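PDB 6GYE: nicotinamide-nucleotide adenylyltransferase NadR family / Ribosylnicotinamide kinase from Lactococcus lactis subsp. cremoris, which probably phosphorylates nicotinamide riboside to the mononucleotide and may adenylylate that product to NAD+. Local coordinates for residues 180-194 with 254-268. Residues are numbered along the deposited sequence; the frame is centred on the assembly and turned at random.
With NNR (Nicotinamide riboside), chain I; SO4 (sulfate ion), chain F.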
loop_
_atom_site.group_PDB
_atom_site.type_symbol
_atom_site.label_atom_id
_atom_site.label_comp_id
_atom_site.label_asym_id
_atom_site.label_seq_id
_atom_site.Cartn_x
_atom_site.Cartn_y
_atom_site.Cartn_z
ATOM N N SER A 180 -1.934 -4.183 1.783
ATOM C CA SER A 180 -1.354 -5.513 1.767
ATOM C C SER A 180 -0.860 -5.903 3.155
ATOM O O SER A 180 -0.333 -5.073 3.900
ATOM C CB SER A 180 -0.212 -5.569 0.750
ATOM O OG SER A 180 0.261 -6.884 0.691
ATOM N N LYS A 181 -1.077 -7.163 3.520
ATOM C CA LYS A 181 -0.407 -7.752 4.671
ATOM C C LYS A 181 0.986 -8.238 4.273
ATOM O O LYS A 181 1.180 -8.777 3.178
ATOM C CB LYS A 181 -1.243 -8.908 5.216
ATOM C CG LYS A 181 -2.530 -8.475 5.967
ATOM C CD LYS A 181 -2.221 -8.047 7.363
ATOM C CE LYS A 181 -3.487 -7.726 8.176
ATOM N NZ LYS A 181 -4.222 -6.615 7.523
ATOM N N VAL A 182 1.953 -8.081 5.171
ATOM C CA VAL A 182 3.351 -8.379 4.855
ATOM C C VAL A 182 3.939 -9.223 5.986
ATOM O O VAL A 182 3.922 -8.807 7.150
ATOM C CB VAL A 182 4.171 -7.092 4.641
ATOM C CG1 VAL A 182 5.653 -7.400 4.366
ATOM C CG2 VAL A 182 3.582 -6.247 3.500
ATOM N N VAL A 183 4.451 -10.403 5.638
ATOM C CA VAL A 183 5.144 -11.306 6.555
ATOM C C VAL A 183 6.600 -11.381 6.126
ATOM O O VAL A 183 6.888 -11.748 4.981
ATOM C CB VAL A 183 4.527 -12.716 6.523
ATOM C CG1 VAL A 183 5.254 -13.644 7.491
ATOM C CG2 VAL A 183 3.054 -12.665 6.790
ATOM N N THR A 184 7.517 -11.084 7.044
ATOM C CA THR A 184 8.944 -11.103 6.746
ATOM C C THR A 184 9.626 -12.173 7.584
ATOM O O THR A 184 9.404 -12.250 8.795
ATOM C CB THR A 184 9.584 -9.737 7.019
ATOM O OG1 THR A 184 8.928 -8.730 6.240
ATOM C CG2 THR A 184 11.066 -9.765 6.647
ATOM N N VAL A 185 10.457 -12.988 6.949
ATOM C CA VAL A 185 11.195 -14.039 7.644
ATOM C C VAL A 185 12.639 -13.588 7.831
ATOM O O VAL A 185 13.258 -13.048 6.909
ATOM C CB VAL A 185 11.122 -15.371 6.872
ATOM C CG1 VAL A 185 11.929 -16.427 7.586
ATOM C CG2 VAL A 185 9.669 -15.811 6.691
ATOM N N MET A 186 13.176 -13.809 9.020
ATOM C CA MET A 186 14.518 -13.370 9.390
ATOM C C MET A 186 15.268 -14.507 10.080
ATOM O O MET A 186 14.678 -15.286 10.837
ATOM C CB MET A 186 14.462 -12.136 10.323
ATOM C CG MET A 186 13.726 -10.916 9.746
ATOM S SD MET A 186 13.868 -9.475 10.848
ATOM C CE MET A 186 12.856 -8.271 9.968
ATOM N N GLY A 187 16.565 -14.597 9.832
ATOM C CA GLY A 187 17.364 -15.644 10.438
ATOM C C GLY A 187 18.738 -15.700 9.815
ATOM O O GLY A 187 19.010 -15.077 8.784
ATOM N N SER A 188 19.612 -16.467 10.465
ATOM C CA SER A 188 20.965 -16.680 9.963
ATOM C C SER A 188 20.924 -17.454 8.648
ATOM O O SER A 188 19.904 -18.024 8.259
ATOM C CB SER A 188 21.800 -17.478 10.963
ATOM O OG SER A 188 21.663 -16.981 12.282
ATOM N N ALA A 189 22.069 -17.507 7.980
ATOM C CA ALA A 189 22.191 -18.328 6.785
ATOM C C ALA A 189 22.157 -19.814 7.138
ATOM O O ALA A 189 22.613 -20.233 8.209
ATOM C CB ALA A 189 23.483 -18.002 6.051
ATOM N N SER A 190 21.586 -20.607 6.223
ATOM C CA SER A 190 21.535 -22.072 6.320
ATOM C C SER A 190 20.682 -22.543 7.493
ATOM O O SER A 190 21.005 -23.543 8.136
ATOM C CB SER A 190 22.936 -22.690 6.428
ATOM O OG SER A 190 23.780 -22.284 5.366
ATOM N N THR A 191 19.596 -21.831 7.791
ATOM C CA THR A 191 18.666 -22.286 8.820
ATOM C C THR A 191 17.310 -22.672 8.245
ATOM O O THR A 191 16.383 -22.947 9.013
ATOM C CB THR A 191 18.491 -21.236 9.925
ATOM O OG1 THR A 191 18.138 -19.967 9.360
ATOM C CG2 THR A 191 19.786 -21.075 10.695
ATOM N N GLY A 192 17.169 -22.691 6.917
ATOM C CA GLY A 192 15.920 -23.078 6.290
ATOM C C GLY A 192 14.945 -21.955 6.002
ATOM O O GLY A 192 13.762 -22.244 5.774
ATOM N N LYS A 193 15.396 -20.687 6.002
ATOM C CA LYS A 193 14.505 -19.574 5.676
ATOM C C LYS A 193 13.838 -19.788 4.335
ATOM O O LYS A 193 12.621 -19.642 4.201
ATOM C CB LYS A 193 15.255 -18.234 5.642
ATOM C CG LYS A 193 15.747 -17.721 6.959
ATOM C CD LYS A 193 17.138 -17.046 6.915
ATOM C CE LYS A 193 17.442 -16.110 5.755
ATOM N NZ LYS A 193 17.429 -16.638 4.346
ATOM N N THR A 194 14.628 -20.133 3.323
ATOM C CA THR A 194 14.092 -20.153 1.969
ATOM C C THR A 194 13.050 -21.250 1.825
ATOM O O THR A 194 11.968 -21.016 1.273
ATOM C CB THR A 194 15.234 -20.311 0.947
ATOM O OG1 THR A 194 16.103 -19.175 1.038
ATOM C CG2 THR A 194 14.703 -20.382 -0.482
ATOM N N GLY A 254 -3.268 -10.376 -1.322
ATOM C CA GLY A 254 -3.558 -9.684 -0.082
ATOM C C GLY A 254 -2.532 -9.943 1.000
ATOM O O GLY A 254 -2.501 -9.239 2.015
ATOM N N ILE A 255 -1.661 -10.931 0.780
ATOM C CA ILE A 255 -0.611 -11.293 1.726
ATOM C C ILE A 255 0.650 -11.612 0.930
ATOM O O ILE A 255 0.588 -12.391 -0.026
ATOM C CB ILE A 255 -1.032 -12.520 2.568
ATOM C CG1 ILE A 255 -2.422 -12.300 3.181
ATOM C CG2 ILE A 255 0.026 -12.836 3.639
ATOM C CD1 ILE A 255 -2.910 -13.419 4.105
ATOM N N VAL A 256 1.803 -11.053 1.335
ATOM C CA VAL A 256 3.074 -11.392 0.693
ATOM C C VAL A 256 4.103 -11.806 1.741
ATOM O O VAL A 256 4.060 -11.375 2.896
ATOM C CB VAL A 256 3.634 -10.245 -0.183
ATOM C CG1 VAL A 256 2.541 -9.686 -1.080
ATOM C CG2 VAL A 256 4.229 -9.172 0.670
ATOM N N PHE A 257 5.036 -12.656 1.324
ATOM C CA PHE A 257 6.083 -13.177 2.192
ATOM C C PHE A 257 7.435 -12.680 1.704
ATOM O O PHE A 257 7.728 -12.746 0.507
ATOM C CB PHE A 257 6.053 -14.703 2.242
ATOM C CG PHE A 257 4.851 -15.252 2.950
ATOM C CD1 PHE A 257 3.634 -15.411 2.279
ATOM C CD2 PHE A 257 4.927 -15.596 4.288
ATOM C CE1 PHE A 257 2.505 -15.905 2.935
ATOM C CE2 PHE A 257 3.803 -16.107 4.961
ATOM C CZ PHE A 257 2.587 -16.258 4.276
ATOM N N LEU A 258 8.233 -12.150 2.622
ATOM C CA LEU A 258 9.518 -11.553 2.286
ATOM C C LEU A 258 10.647 -12.354 2.921
ATOM O O LEU A 258 10.637 -12.593 4.133
ATOM C CB LEU A 258 9.574 -10.095 2.752
ATOM C CG LEU A 258 8.494 -9.174 2.181
ATOM C CD1 LEU A 258 8.756 -7.744 2.665
ATOM C CD2 LEU A 258 8.442 -9.246 0.629
ATOM N N ASP A 259 11.643 -12.720 2.110
ATOM C CA ASP A 259 12.823 -13.451 2.579
ATOM C C ASP A 259 13.896 -12.428 2.946
ATOM O O ASP A 259 14.708 -12.007 2.104
ATOM C CB ASP A 259 13.313 -14.428 1.513
ATOM C CG ASP A 259 14.269 -15.480 2.079
ATOM O OD1 ASP A 259 14.708 -15.310 3.238
ATOM O OD2 ASP A 259 14.558 -16.486 1.387
ATOM N N THR A 260 13.890 -12.021 4.221
ATOM C CA THR A 260 14.802 -11.040 4.825
ATOM C C THR A 260 14.559 -9.617 4.321
ATOM O O THR A 260 13.771 -9.389 3.397
ATOM C CB THR A 260 16.295 -11.410 4.632
ATOM O OG1 THR A 260 16.734 -11.089 3.313
ATOM C CG2 THR A 260 16.550 -12.874 4.894
ATOM N N ASP A 261 15.228 -8.654 4.941
ATOM C CA ASP A 261 14.963 -7.237 4.719
ATOM C C ASP A 261 16.221 -6.449 5.106
ATOM O O ASP A 261 17.283 -7.039 5.334
ATOM C CB ASP A 261 13.760 -6.798 5.553
ATOM C CG ASP A 261 14.125 -6.631 7.007
ATOM O OD1 ASP A 261 14.963 -7.419 7.514
ATOM O OD2 ASP A 261 13.623 -5.680 7.625
ATOM N N ALA A 262 16.084 -5.124 5.262
ATOM C CA ALA A 262 17.262 -4.308 5.561
ATOM C C ALA A 262 17.769 -4.526 6.985
ATOM O O ALA A 262 18.981 -4.426 7.229
ATOM C CB ALA A 262 16.966 -2.824 5.311
ATOM N N ILE A 263 16.880 -4.846 7.931
ATOM C CA ILE A 263 17.336 -5.136 9.291
ATOM C C ILE A 263 18.288 -6.327 9.289
ATOM O O ILE A 263 19.337 -6.309 9.941
ATOM C CB ILE A 263 16.137 -5.368 10.230
ATOM C CG1 ILE A 263 15.375 -4.063 10.419
ATOM C CG2 ILE A 263 16.604 -5.916 11.579
ATOM C CD1 ILE A 263 14.312 -4.130 11.429
ATOM N N VAL A 264 17.926 -7.388 8.567
ATOM C CA VAL A 264 18.812 -8.543 8.450
ATOM C C VAL A 264 20.165 -8.120 7.886
ATOM O O VAL A 264 21.219 -8.469 8.431
ATOM C CB VAL A 264 18.154 -9.643 7.598
ATOM C CG1 VAL A 264 19.172 -10.719 7.216
ATOM C CG2 VAL A 264 16.991 -10.248 8.360
ATOM N N THR A 265 20.160 -7.348 6.794
ATOM C CA THR A 265 21.430 -6.871 6.246
ATOM C C THR A 265 22.162 -5.992 7.248
ATOM O O THR A 265 23.394 -6.022 7.311
ATOM C CB THR A 265 21.204 -6.091 4.955
ATOM O OG1 THR A 265 20.492 -6.911 4.033
ATOM C CG2 THR A 265 22.567 -5.666 4.299
ATOM N N ARG A 266 21.417 -5.225 8.054
ATOM C CA ARG A 266 22.046 -4.361 9.045
ATOM C C ARG A 266 22.703 -5.166 10.155
ATOM O O ARG A 266 23.681 -4.710 10.756
ATOM C CB ARG A 266 21.018 -3.382 9.620
ATOM C CG ARG A 266 21.632 -2.241 10.429
ATOM C CD ARG A 266 20.566 -1.248 10.922
ATOM N NE ARG A 266 21.139 -0.150 11.710
ATOM C CZ ARG A 266 21.182 -0.122 13.037
ATOM N NH1 ARG A 266 20.682 -1.127 13.735
ATOM N NH2 ARG A 266 21.713 0.916 13.671
ATOM N N VAL A 267 22.185 -6.350 10.452
ATOM C CA VAL A 267 22.846 -7.195 11.430
ATOM C C VAL A 267 24.194 -7.663 10.895
ATOM O O VAL A 267 25.218 -7.566 11.585
ATOM C CB VAL A 267 21.942 -8.374 11.821
ATOM C CG1 VAL A 267 22.717 -9.352 12.679
ATOM C CG2 VAL A 267 20.683 -7.873 12.554
ATOM N N TYR A 268 24.226 -8.157 9.648
ATOM C CA TYR A 268 25.502 -8.576 9.074
ATOM C C TYR A 268 26.488 -7.419 9.014
ATOM O O TYR A 268 27.657 -7.573 9.394
ATOM C CB TYR A 268 25.305 -9.181 7.688
ATOM C CG TYR A 268 24.701 -10.560 7.714
ATOM C CD1 TYR A 268 25.320 -11.597 8.411
ATOM C CD2 TYR A 268 23.506 -10.833 7.048
ATOM C CE1 TYR A 268 24.761 -12.867 8.452
ATOM C CE2 TYR A 268 22.947 -12.111 7.067
ATOM C CZ TYR A 268 23.574 -13.119 7.774
ATOM O OH TYR A 268 23.020 -14.381 7.799
HETATM O O2R NNR I . 7.103 -0.829 -2.719
HETATM C C2R NNR I . 6.511 -0.505 -1.453
HETATM C C3R NNR I . 5.900 0.890 -1.428
HETATM O O3R NNR I . 6.055 1.587 -2.671
HETATM C C4R NNR I . 6.619 1.647 -0.322
HETATM C C5R NNR I . 5.644 2.118 0.749
HETATM O O5R NNR I . 6.366 2.784 1.791
HETATM O O4R NNR I . 7.585 0.767 0.259
HETATM C C1R NNR I . 7.578 -0.518 -0.369
HETATM N N1 NNR I . 7.263 -1.551 0.620
HETATM C C2 NNR I . 8.250 -2.298 1.133
HETATM C C6 NNR I . 5.991 -1.737 0.999
HETATM C C5 NNR I . 5.664 -2.711 1.936
HETATM C C4 NNR I . 6.669 -3.497 2.483
HETATM C C3 NNR I . 7.978 -3.284 2.074
HETATM C C7 NNR I . 9.091 -4.114 2.641
HETATM O O7 NNR I . 10.122 -4.247 2.004
HETATM N N7 NNR I . 8.922 -4.686 3.833
HETATM S S SO4 F . 18.546 -20.491 4.344
HETATM O O1 SO4 F . 18.504 -21.946 4.162
HETATM O O2 SO4 F . 19.852 -19.952 3.988
HETATM O O3 SO4 F . 17.592 -19.813 3.477
HETATM O O4 SO4 F . 18.271 -20.239 5.751
HETATM O O HOH W 1 20.641 -14.789 6.140
#
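Bends in the Lys193 chain (chi2 141°, then again at chi3 and chi4) carry NZ toward Asp259 at the C-terminal end of strand 255-259, where the aspartate holds CG anti to its own N (chi1 -164°). Together they illustrate how a P-loop NTPase fold, here the probable kinase domain, couples its Walker A loop to a neighbouring parallel strand. Lys193 NZ reaches Asp259 OD1 at 3.2 Å on the syn side of the carboxylate, a salt bridge, and gives a weak bond to a sulfate. That ion, probably from the crystallisation liquor, is gripped by backbone N-H groups of Ser190 through Thr194, consistent with a phosphate site. Strands 181-187 and 255-259 supply the platform, joined by a ladder that includes the nearly straight bond from Val183 N to Val256 O (2.9 Å). On one face Val183 CB packs obliquely against the Phe257 ring, 3.7 Å from CD2. On the other, Val182 CG1 touches Leu258 CD1 at 3.6 Å. Near the C-terminal end of strand 181-187, Met186 CG rests on Val264 CG2 of the helix that Asp261 caps by accepting from Val264 N. Leu258 also lines the nicotinamide riboside pocket, its CD1 lying 3.3 Å from the ligand's amide N7.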